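Local coordinates for beta-galactosidase (PDB 3OG2), which probably hydrolyses terminal non-reducing beta-D-galactose residues of beta-D-galactosides, as a glycoside hydrolase of family 35, at residues S347-E350 / I354-E357; G586-R591 / S979-G984. One frame throughout, in Å; residues are numbered along the deposited sequence.

Contact 1 of 2, residues S347-E350 / I354-E357; sequences SIRE and IDRE. With NAG (2-acetamido-2-deoxy-beta-D-glucopyranose), chain B; MAN (alpha-D-mannopyranose), chain C; BMA (beta-D-mannopyranose), chain D.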
ATOM      1  N   SER A 347      -2.352  -7.060   2.921  1.00  6.82           N
ATOM      2  CA  SER A 347      -2.059  -8.499   2.682  1.00  8.04           C
ATOM      3  C   SER A 347      -0.595  -8.749   2.398  1.00  6.76           C
ATOM      4  O   SER A 347      -0.143  -9.845   2.742  1.00  8.09           O
ATOM      5  CB  SER A 347      -2.897  -9.052   1.541  1.00  8.24           C
ATOM      6  OG  SER A 347      -2.699  -8.332   0.347  1.00  9.89           O
ATOM      7  N   ILE A 348       0.117  -7.802   1.810  1.00  6.39           N
ATOM      8  CA  ILE A 348       1.576  -7.900   1.686  1.00  6.95           C
ATOM      9  C   ILE A 348       2.185  -6.886   2.651  1.00  6.96           C
ATOM     10  O   ILE A 348       1.831  -5.708   2.564  1.00  7.73           O
ATOM     11  CB  ILE A 348       2.023  -7.622   0.248  1.00  6.72           C
ATOM     12  CG1 ILE A 348       1.281  -8.530  -0.748  1.00  6.92           C
ATOM     13  CG2 ILE A 348       3.523  -7.745   0.153  1.00  7.86           C
ATOM     14  CD1 ILE A 348       1.550  -8.247  -2.222  1.00  8.53           C
ATOM     15  N   ARG A 349       3.018  -7.360   3.578  1.00  6.84           N
ATOM     16  CA  ARG A 349       3.557  -6.469   4.594  1.00  7.32           C
ATOM     17  C   ARG A 349       4.510  -5.443   3.968  1.00  7.70           C
ATOM     18  O   ARG A 349       5.003  -5.610   2.826  1.00  8.13           O
ATOM     19  CB  ARG A 349       4.385  -7.264   5.582  1.00  8.20           C
ATOM     20  CG  ARG A 349       3.562  -8.212   6.472  1.00  8.23           C
ATOM     21  CD  ARG A 349       4.552  -8.879   7.419  1.00  9.76           C
ATOM     22  NE  ARG A 349       3.937  -9.900   8.279  1.00  9.66           N
ATOM     23  CZ  ARG A 349       3.377  -9.635   9.432  1.00 10.28           C
ATOM     24  NH1 ARG A 349       3.311  -8.381   9.920  1.00 11.26           N
ATOM     25  NH2 ARG A 349       2.871 -10.655  10.141  1.00 12.99           N
ATOM     26  N   GLU A 350       4.849  -4.428   4.768  1.00  7.39           N
ATOM     27  CA  GLU A 350       5.800  -3.395   4.347  1.00  7.85           C
ATOM     28  C   GLU A 350       7.124  -3.969   3.930  1.00  7.75           C
ATOM     29  O   GLU A 350       7.757  -3.443   3.030  1.00  9.03           O
ATOM     30  CB  GLU A 350       5.962  -2.455   5.559  1.00  8.52           C
ATOM     31  CG  GLU A 350       6.948  -1.330   5.316  1.00  8.86           C
ATOM     32  CD  GLU A 350       6.925  -0.315   6.454  1.00  9.10           C
ATOM     33  OE1 GLU A 350       6.365  -0.643   7.541  1.00 10.29           O
ATOM     34  OE2 GLU A 350       7.444   0.817   6.283  1.00 10.89           O
ATOM     35  N   ILE A 354       4.553 -12.297   2.884  1.00  7.27           N
ATOM     36  CA  ILE A 354       3.185 -12.730   2.579  1.00  7.77           C
ATOM     37  C   ILE A 354       2.782 -13.880   3.488  1.00  8.88           C
ATOM     38  O   ILE A 354       2.193 -14.885   3.114  1.00 11.82           O
ATOM     39  CB  ILE A 354       3.076 -13.127   1.096  1.00  7.50           C
ATOM     40  CG1 ILE A 354       4.120 -14.187   0.679  1.00  9.44           C
ATOM     41  CG2 ILE A 354       3.173 -11.857   0.258  1.00  9.01           C
ATOM     42  CD1 ILE A 354       3.828 -14.778  -0.676  1.00  9.42           C
ATOM     43  N   ASP A 355       3.101 -13.698   4.787  1.00  8.03           N
ATOM     44  CA  ASP A 355       2.713 -14.667   5.779  1.00  9.32           C
ATOM     45  C   ASP A 355       1.378 -14.351   6.421  1.00 10.47           C
ATOM     46  O   ASP A 355       0.807 -15.249   7.063  1.00 15.51           O
ATOM     47  CB  ASP A 355       3.795 -14.708   6.875  1.00 12.40           C
ATOM     48  CG  ASP A 355       3.801 -13.359   7.581  1.00 15.84           C
ATOM     49  OD1 ASP A 355       4.065 -12.313   7.009  1.00 12.09           O
ATOM     50  OD2 ASP A 355       3.477 -13.249   8.817  1.00 19.60           O
ATOM     51  N   ARG A 356       0.806 -13.160   6.294  1.00  7.78           N
ATOM     52  CA  ARG A 356      -0.489 -12.901   6.988  1.00  7.97           C
ATOM     53  C   ARG A 356      -1.560 -13.794   6.397  1.00  7.95           C
ATOM     54  O   ARG A 356      -1.609 -14.012   5.163  1.00  8.43           O
ATOM     55  CB  ARG A 356      -0.919 -11.441   6.801  1.00  7.95           C
ATOM     56  CG  ARG A 356      -0.003 -10.511   7.635  1.00  7.99           C
ATOM     57  CD  ARG A 356      -0.383  -9.055   7.339  1.00  9.44           C
ATOM     58  NE  ARG A 356       0.104  -8.172   8.411  1.00  7.78           N
ATOM     59  CZ  ARG A 356       0.424  -6.904   8.264  1.00  7.10           C
ATOM     60  NH1 ARG A 356       0.365  -6.290   7.084  1.00  8.22           N
ATOM     61  NH2 ARG A 356       0.836  -6.205   9.338  1.00  8.59           N
ATOM     62  N   GLU A 357      -2.436 -14.322   7.268  1.00  8.36           N
ATOM     63  CA  GLU A 357      -3.483 -15.229   6.759  1.00  7.84           C
ATOM     64  C   GLU A 357      -4.330 -14.574   5.681  1.00  7.09           C
ATOM     65  O   GLU A 357      -4.790 -15.224   4.737  1.00  8.38           O
ATOM     66  CB  GLU A 357      -4.331 -15.705   7.918  1.00  8.56           C
ATOM     67  CG  GLU A 357      -5.291 -16.829   7.480  1.00  9.91           C
ATOM     68  CD  GLU A 357      -5.791 -17.726   8.618  1.00  9.26           C
ATOM     69  OE1 GLU A 357      -5.158 -17.790   9.723  1.00  9.85           O
ATOM     70  OE2 GLU A 357      -6.809 -18.399   8.418  1.00  9.16           O
TER
HETATM   71  C1  NAG B   2       0.921 -18.299   8.348  1.00 10.12           C
HETATM   72  C2  NAG B   2      -0.394 -19.067   8.342  1.00  9.46           C
HETATM   73  C3  NAG B   2      -1.512 -18.244   8.945  1.00  8.90           C
HETATM   74  C4  NAG B   2      -1.098 -17.765  10.347  1.00  9.80           C
HETATM   75  C5  NAG B   2       0.245 -17.012  10.237  1.00  9.67           C
HETATM   76  C6  NAG B   2       0.811 -16.606  11.588  1.00 11.58           C
HETATM   77  C7  NAG B   2      -0.482 -20.559   6.386  1.00 10.63           C
HETATM   78  C8  NAG B   2      -0.643 -20.635   4.895  1.00 11.86           C
HETATM   79  N2  NAG B   2      -0.735 -19.378   6.939  1.00 10.18           N
HETATM   80  O3  NAG B   2      -2.701 -18.971   8.986  1.00 10.77           O
HETATM   81  O4  NAG B   2      -2.100 -16.847  10.795  1.00  9.72           O
HETATM   82  O5  NAG B   2       1.204 -17.934   9.685  1.00 10.03           O
HETATM   83  O6  NAG B   2       0.874 -17.710  12.475  1.00 15.42           O
HETATM   84  O7  NAG B   2      -0.002 -21.502   7.031  1.00 13.23           O
HETATM   85  C1  MAN C   4      -5.316 -20.507  11.678  1.00 10.14           C
HETATM   86  C2  MAN C   4      -6.758 -20.280  11.246  1.00  9.51           C
HETATM   87  C3  MAN C   4      -7.654 -21.221  12.087  1.00 10.54           C
HETATM   88  C4  MAN C   4      -7.199 -22.687  11.873  1.00 11.80           C
HETATM   89  C5  MAN C   4      -5.722 -22.806  12.316  1.00 12.71           C
HETATM   90  C6  MAN C   4      -5.203 -24.214  12.003  1.00 14.31           C
HETATM   91  O2  MAN C   4      -6.867 -20.594   9.867  1.00 10.19           O
HETATM   92  O3  MAN C   4      -9.002 -21.087  11.550  1.00 10.96           O
HETATM   93  O4  MAN C   4      -7.991 -23.518  12.695  1.00 14.40           O
HETATM   94  O5  MAN C   4      -4.956 -21.881  11.537  1.00 11.13           O
HETATM   95  O6  MAN C   4      -3.887 -24.366  12.558  1.00 22.44           O
HETATM   96  C1  BMA D   3      -2.474 -16.999  12.069  1.00 10.50           C
HETATM   97  C2  BMA D   3      -3.468 -15.897  12.460  1.00 10.68           C
HETATM   98  C3  BMA D   3      -3.937 -16.142  13.898  1.00 12.73           C
HETATM   99  C4  BMA D   3      -4.533 -17.549  14.045  1.00 12.94           C
HETATM  100  C5  BMA D   3      -3.484 -18.580  13.552  1.00 12.29           C
HETATM  101  C6  BMA D   3      -3.948 -20.013  13.635  1.00 12.31           C
HETATM  102  O2  BMA D   3      -4.575 -15.849  11.541  1.00 12.55           O
HETATM  103  O3  BMA D   3      -4.953 -15.189  14.184  1.00 17.77           O
HETATM  104  O4  BMA D   3      -4.770 -17.760  15.449  1.00 15.94           O
HETATM  105  O5  BMA D   3      -3.129 -18.289  12.170  1.00 10.61           O
HETATM  106  O6  BMA D   3      -5.278 -20.128  13.057  1.00 11.37           O
HETATM  107  O   HOH W   1       1.519 -10.760   4.768  1.00  7.95           O
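Arg349 and Asp355 clasp each other in a side-on salt bridge that folds one loop back on itself, in the buried connection between strand 318-321 and helix 357-370. Arg349 NE reaches Asp355 OD1 at 2.7 Å along a nearly straight N-H (165°), and Arg349 NH2 takes Asp355 OD2 at 3.0 Å. Both carboxylate oxygens use their syn lone pairs, and the guanidinium and carboxylate planes lie 13° apart, so the paired bonds keep the two groups almost coplanar. Asp355 presents its oxygens this way because CG stands between the backbone N and the carbonyl carbon (chi1 65°). Arg356 NE sits over one face of the Arg349 guanidinium, toward its rim, while Arg349 CG lies over a face of the Arg356 guanidinium. Arg349 NH1 and Arg356 NH2 come within 3.3 Å without bonding; both make salt bridges to OE2 of Glu293, whose charge probably offsets theirs. Arg356 NH1 is also tied to Ala346 O and Asp343 OD2. The setting is the TIM barrel: strand 318-321 lies parallel to strand 38-47, closing that side of the barrel, and this loop leads from it into the helix that follows. A methionine in place of Arg349 has no side-chain N-H donors and would probably leave the Asp355 carboxylate buried without its two-bonded cationic partner. A water links the backbones, donating to Ser347 O at 2.8 Å and accepting from Arg356 N at 2.9 Å. Ile348 CG1 meets Ile354 CG2 at 4.0 Å, the two side chains lying alongside each other and pointing the same way. Glu357 turns to an attached glycan: its OE1 accepts from O2 of the beta-mannose at 2.7 Å, its OE2 from O2 of the alpha-mannose at 2.6 Å.

Contact 2 of 2, residues G586-R591 / S979-G984; sequences GGYLIR and SPILTG. With NAG (2-acetamido-2-deoxy-beta-D-glucopyranose), chain E.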
ATOM      1  N   GLY A 586       2.018 -26.550  -2.290  1.00  8.54           N
ATOM      2  CA  GLY A 586       3.184 -26.405  -1.448  1.00  9.62           C
ATOM      3  C   GLY A 586       3.906 -25.120  -1.786  1.00  8.45           C
ATOM      4  O   GLY A 586       3.857 -24.588  -2.920  1.00 10.00           O
ATOM      5  N   GLY A 587       4.619 -24.604  -0.798  1.00  9.52           N
ATOM      6  CA  GLY A 587       5.494 -23.450  -1.001  1.00  8.87           C
ATOM      7  C   GLY A 587       4.928 -22.205  -0.348  1.00  8.76           C
ATOM      8  O   GLY A 587       3.719 -21.990  -0.278  1.00  9.39           O
ATOM      9  N   TYR A 588       5.844 -21.329   0.097  1.00  8.87           N
ATOM     10  CA  TYR A 588       5.467 -20.026   0.623  1.00  8.37           C
ATOM     11  C   TYR A 588       5.049 -19.061  -0.479  1.00  8.05           C
ATOM     12  O   TYR A 588       4.213 -18.173  -0.267  1.00  8.70           O
ATOM     13  CB  TYR A 588       6.653 -19.495   1.375  1.00  8.87           C
ATOM     14  CG  TYR A 588       6.660 -18.054   1.815  1.00  8.74           C
ATOM     15  CD1 TYR A 588       6.000 -17.577   2.951  1.00  8.78           C
ATOM     16  CD2 TYR A 588       7.413 -17.153   1.056  1.00  8.89           C
ATOM     17  CE1 TYR A 588       6.044 -16.256   3.335  1.00  9.63           C
ATOM     18  CE2 TYR A 588       7.498 -15.816   1.434  1.00 10.65           C
ATOM     19  CZ  TYR A 588       6.795 -15.388   2.564  1.00  9.58           C
ATOM     20  OH  TYR A 588       6.889 -14.070   2.940  1.00 11.39           O
ATOM     21  N   LEU A 589       5.624 -19.250  -1.672  1.00  7.83           N
ATOM     22  CA  LEU A 589       5.271 -18.474  -2.834  1.00  7.55           C
ATOM     23  C   LEU A 589       5.659 -19.277  -4.083  1.00  7.62           C
ATOM     24  O   LEU A 589       6.791 -19.778  -4.133  1.00  9.08           O
ATOM     25  CB  LEU A 589       6.024 -17.131  -2.876  1.00  7.51           C
ATOM     26  CG  LEU A 589       5.788 -16.243  -4.100  1.00  8.35           C
ATOM     27  CD1 LEU A 589       4.303 -15.833  -4.236  1.00  9.93           C
ATOM     28  CD2 LEU A 589       6.640 -14.979  -3.982  1.00  9.88           C
ATOM     29  N   ILE A 590       4.769 -19.369  -5.064  1.00  7.91           N
ATOM     30  CA  ILE A 590       5.184 -19.775  -6.409  1.00  7.56           C
ATOM     31  C   ILE A 590       5.123 -18.551  -7.288  1.00  8.00           C
ATOM     32  O   ILE A 590       4.069 -17.942  -7.423  1.00  9.01           O
ATOM     33  CB  ILE A 590       4.294 -20.897  -6.961  1.00  8.62           C
ATOM     34  CG1 ILE A 590       4.337 -22.106  -6.031  1.00  9.71           C
ATOM     35  CG2 ILE A 590       4.679 -21.190  -8.395  1.00 11.48           C
ATOM     36  CD1 ILE A 590       5.687 -22.816  -5.944  1.00 10.80           C
ATOM     37  N   ARG A 591       6.290 -18.154  -7.786  1.00  7.98           N
ATOM     38  CA  ARG A 591       6.394 -16.939  -8.565  1.00  8.06           C
ATOM     39  C   ARG A 591       6.050 -17.178 -10.017  1.00  8.02           C
ATOM     40  O   ARG A 591       5.382 -16.322 -10.618  1.00 10.46           O
ATOM     41  CB  ARG A 591       7.834 -16.372  -8.505  1.00  9.21           C
ATOM     42  CG  ARG A 591       8.194 -15.895  -7.096  1.00  8.52           C
ATOM     43  CD  ARG A 591       9.716 -15.482  -7.097  1.00  9.37           C
ATOM     44  NE  ARG A 591      10.010 -15.033  -5.737  1.00  8.37           N
ATOM     45  CZ  ARG A 591       9.758 -13.821  -5.284  1.00  8.93           C
ATOM     46  NH1 ARG A 591       9.272 -12.848  -6.049  1.00 10.40           N
ATOM     47  NH2 ARG A 591      10.032 -13.574  -4.006  1.00  9.49           N
ATOM     48  N   SER A 979      12.825 -14.296   9.748  1.00 13.23           N
ATOM     49  CA  SER A 979      13.317 -15.629   9.350  1.00 14.33           C
ATOM     50  C   SER A 979      13.683 -15.636   7.872  1.00 13.22           C
ATOM     51  O   SER A 979      12.877 -15.173   7.025  1.00 14.26           O
ATOM     52  CB  SER A 979      12.203 -16.636   9.684  1.00 17.69           C
ATOM     53  OG  SER A 979      12.658 -17.975   9.426  1.00 19.10           O
ATOM     54  N   PRO A 980      14.854 -16.158   7.522  1.00 12.12           N
ATOM     55  CA  PRO A 980      15.255 -16.095   6.105  1.00 12.91           C
ATOM     56  C   PRO A 980      14.336 -16.901   5.199  1.00 11.27           C
ATOM     57  O   PRO A 980      13.931 -18.016   5.550  1.00 15.68           O
ATOM     58  CB  PRO A 980      16.660 -16.742   6.085  1.00 14.80           C
ATOM     59  CG  PRO A 980      16.893 -17.303   7.420  1.00 24.35           C
ATOM     60  CD  PRO A 980      15.873 -16.791   8.364  1.00 15.48           C
ATOM     61  N   ILE A 981      14.038 -16.350   4.037  1.00 10.96           N
ATOM     62  CA  ILE A 981      13.208 -17.071   3.063  1.00  9.62           C
ATOM     63  C   ILE A 981      14.072 -17.492   1.885  1.00  9.27           C
ATOM     64  O   ILE A 981      14.659 -16.657   1.229  1.00 10.38           O
ATOM     65  CB  ILE A 981      12.075 -16.124   2.569  1.00 11.17           C
ATOM     66  CG1 ILE A 981      11.234 -15.711   3.797  1.00 15.78           C
ATOM     67  CG2 ILE A 981      11.291 -16.778   1.445  1.00 11.69           C
ATOM     68  CD1 ILE A 981      10.674 -14.316   3.624  1.00 25.97           C
ATOM     69  N   LEU A 982      14.126 -18.794   1.637  1.00  8.77           N
ATOM     70  CA  LEU A 982      14.863 -19.267   0.466  1.00  8.99           C
ATOM     71  C   LEU A 982      14.112 -18.819  -0.765  1.00  9.11           C
ATOM     72  O   LEU A 982      12.906 -19.097  -0.860  1.00 10.24           O
ATOM     73  CB  LEU A 982      14.949 -20.799   0.560  1.00  9.29           C
ATOM     74  CG  LEU A 982      15.786 -21.461  -0.539  1.00 10.94           C
ATOM     75  CD1 LEU A 982      17.251 -21.093  -0.427  1.00 13.43           C
ATOM     76  CD2 LEU A 982      15.601 -22.973  -0.466  1.00 12.67           C
ATOM     77  N   THR A 983      14.791 -18.089  -1.675  1.00  9.55           N
ATOM     78  CA  THR A 983      14.054 -17.309  -2.649  1.00  9.39           C
ATOM     79  C   THR A 983      14.440 -17.594  -4.095  1.00 10.03           C
ATOM     80  O   THR A 983      15.622 -17.815  -4.421  1.00 12.59           O
ATOM     81  CB  THR A 983      14.202 -15.784  -2.342  1.00 10.96           C
ATOM     82  OG1 THR A 983      13.323 -15.069  -3.203  1.00 11.11           O
ATOM     83  CG2 THR A 983      15.596 -15.267  -2.679  1.00 12.87           C
ATOM     84  N   GLY A 984      13.418 -17.533  -4.965  1.00 10.04           N
ATOM     85  CA  GLY A 984      13.540 -17.672  -6.406  1.00 11.17           C
ATOM     86  C   GLY A 984      13.271 -16.335  -7.088  1.00 10.02           C
ATOM     87  O   GLY A 984      13.040 -16.332  -8.286  1.00 11.07           O
TER
HETATM   88  C1  NAG E   1       5.808 -19.211   6.620  1.00 11.13           C
HETATM   89  C2  NAG E   1       5.578 -18.564   8.017  1.00 11.55           C
HETATM   90  C3  NAG E   1       4.217 -18.977   8.567  1.00 11.48           C
HETATM   91  C4  NAG E   1       3.123 -18.546   7.529  1.00  9.53           C
HETATM   92  C5  NAG E   1       3.487 -19.140   6.145  1.00  9.64           C
HETATM   93  C6  NAG E   1       2.554 -18.580   5.071  1.00  9.77           C
HETATM   94  C7  NAG E   1       7.728 -18.443   9.179  1.00 19.65           C
HETATM   95  C8  NAG E   1       8.646 -19.121  10.146  1.00 24.89           C
HETATM   96  N2  NAG E   1       6.582 -19.082   8.920  1.00 14.79           N
HETATM   97  O3  NAG E   1       4.002 -18.214   9.766  1.00 14.95           O
HETATM   98  O4  NAG E   1       1.908 -19.175   7.923  1.00  9.37           O
HETATM   99  O5  NAG E   1       4.781 -18.652   5.792  1.00 10.82           O
HETATM  100  O6  NAG E   1       2.768 -19.342   3.887  1.00 10.10           O
HETATM  101  O7  NAG E   1       8.037 -17.415   8.549  1.00 22.16           O
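Tyr588 swings its ring onto Ile981 by setting CG opposite its own backbone N (chi1 169°), and Ile981 answers with CG1 opposite the carbonyl carbon (chi1 -60°), which brings both CG2 and the CD1 tip to the ring. The two side chains meet at roughly a right angle. Ile981 CG2 touches Tyr588 CE2 at 3.9 Å, arriving obliquely, and Ile981 CD1 lies 3.9 Å from Tyr588 OH. That hydroxyl also takes part in a hydrogen bond with the backbone N of Ile354. On the CD1 side of the same ring sits a glycan sugar, an N-acetylglucosamine whose O5 is 3.3 Å from Tyr588 CD1 and near the ring plane. The ring thus touches isoleucine along its CD2-CE2 side and carbohydrate at its CD1 edge. At the far end of the contact Arg591 stretches out from CG to NE, with its CD 3.6 Å from Gly984 O and its NH2 3.7 Å from Thr983 OG1, too far for a bond. Leu589 CD2 lies 3.5 Å above the plane of the Arg591 guanidinium, over its centre. No hydrogen bond joins the segments directly; Asp605 does so instead, taking Arg591 NE on one oxygen together with Gly984 N, and Thr983 OG1 on the other. Arg591 NH2 and NH1 go on to Asp60 and His63 of barrel helix 58-66. Tyr588 and Leu589 both face Asp605, a classic beta bulge at the start of strand 589-596, the edge strand of a mixed sheet in beta-galactosidase domain 3. Residues 588-591 and 981-984 run in nearly the same direction, 22° apart. Asp605 belongs to the neighbouring antiparallel strand 599-605; strand 981-982 pairs with strand 900-908 of another sheet, and Leu982 makes a backbone hydrogen bond to Phe606, just past 599-605.

Contacts 1 and 2 follow one another along the chain; their centres lie about 13 Å apart, but atoms of the two meet directly. Ile354 N lies 2.9 Å from Tyr588 OH, a probable hydrogen bond, and Ile354 CD1 packs on Leu589 CD1 at 3.7 Å. The barrel loop of contact 1 is thereby joined to the edge of the beta domain that contact 2 ties to segment 979-984. One glycan spans both: its N-acetylglucosamine at Tyr588 is linked to the second N-acetylglucosamine, which passes by Asp355 and leads on to the mannoses held by Glu357. Both contacts lie away from the galactose-binding residues, such as Glu180 and Glu278.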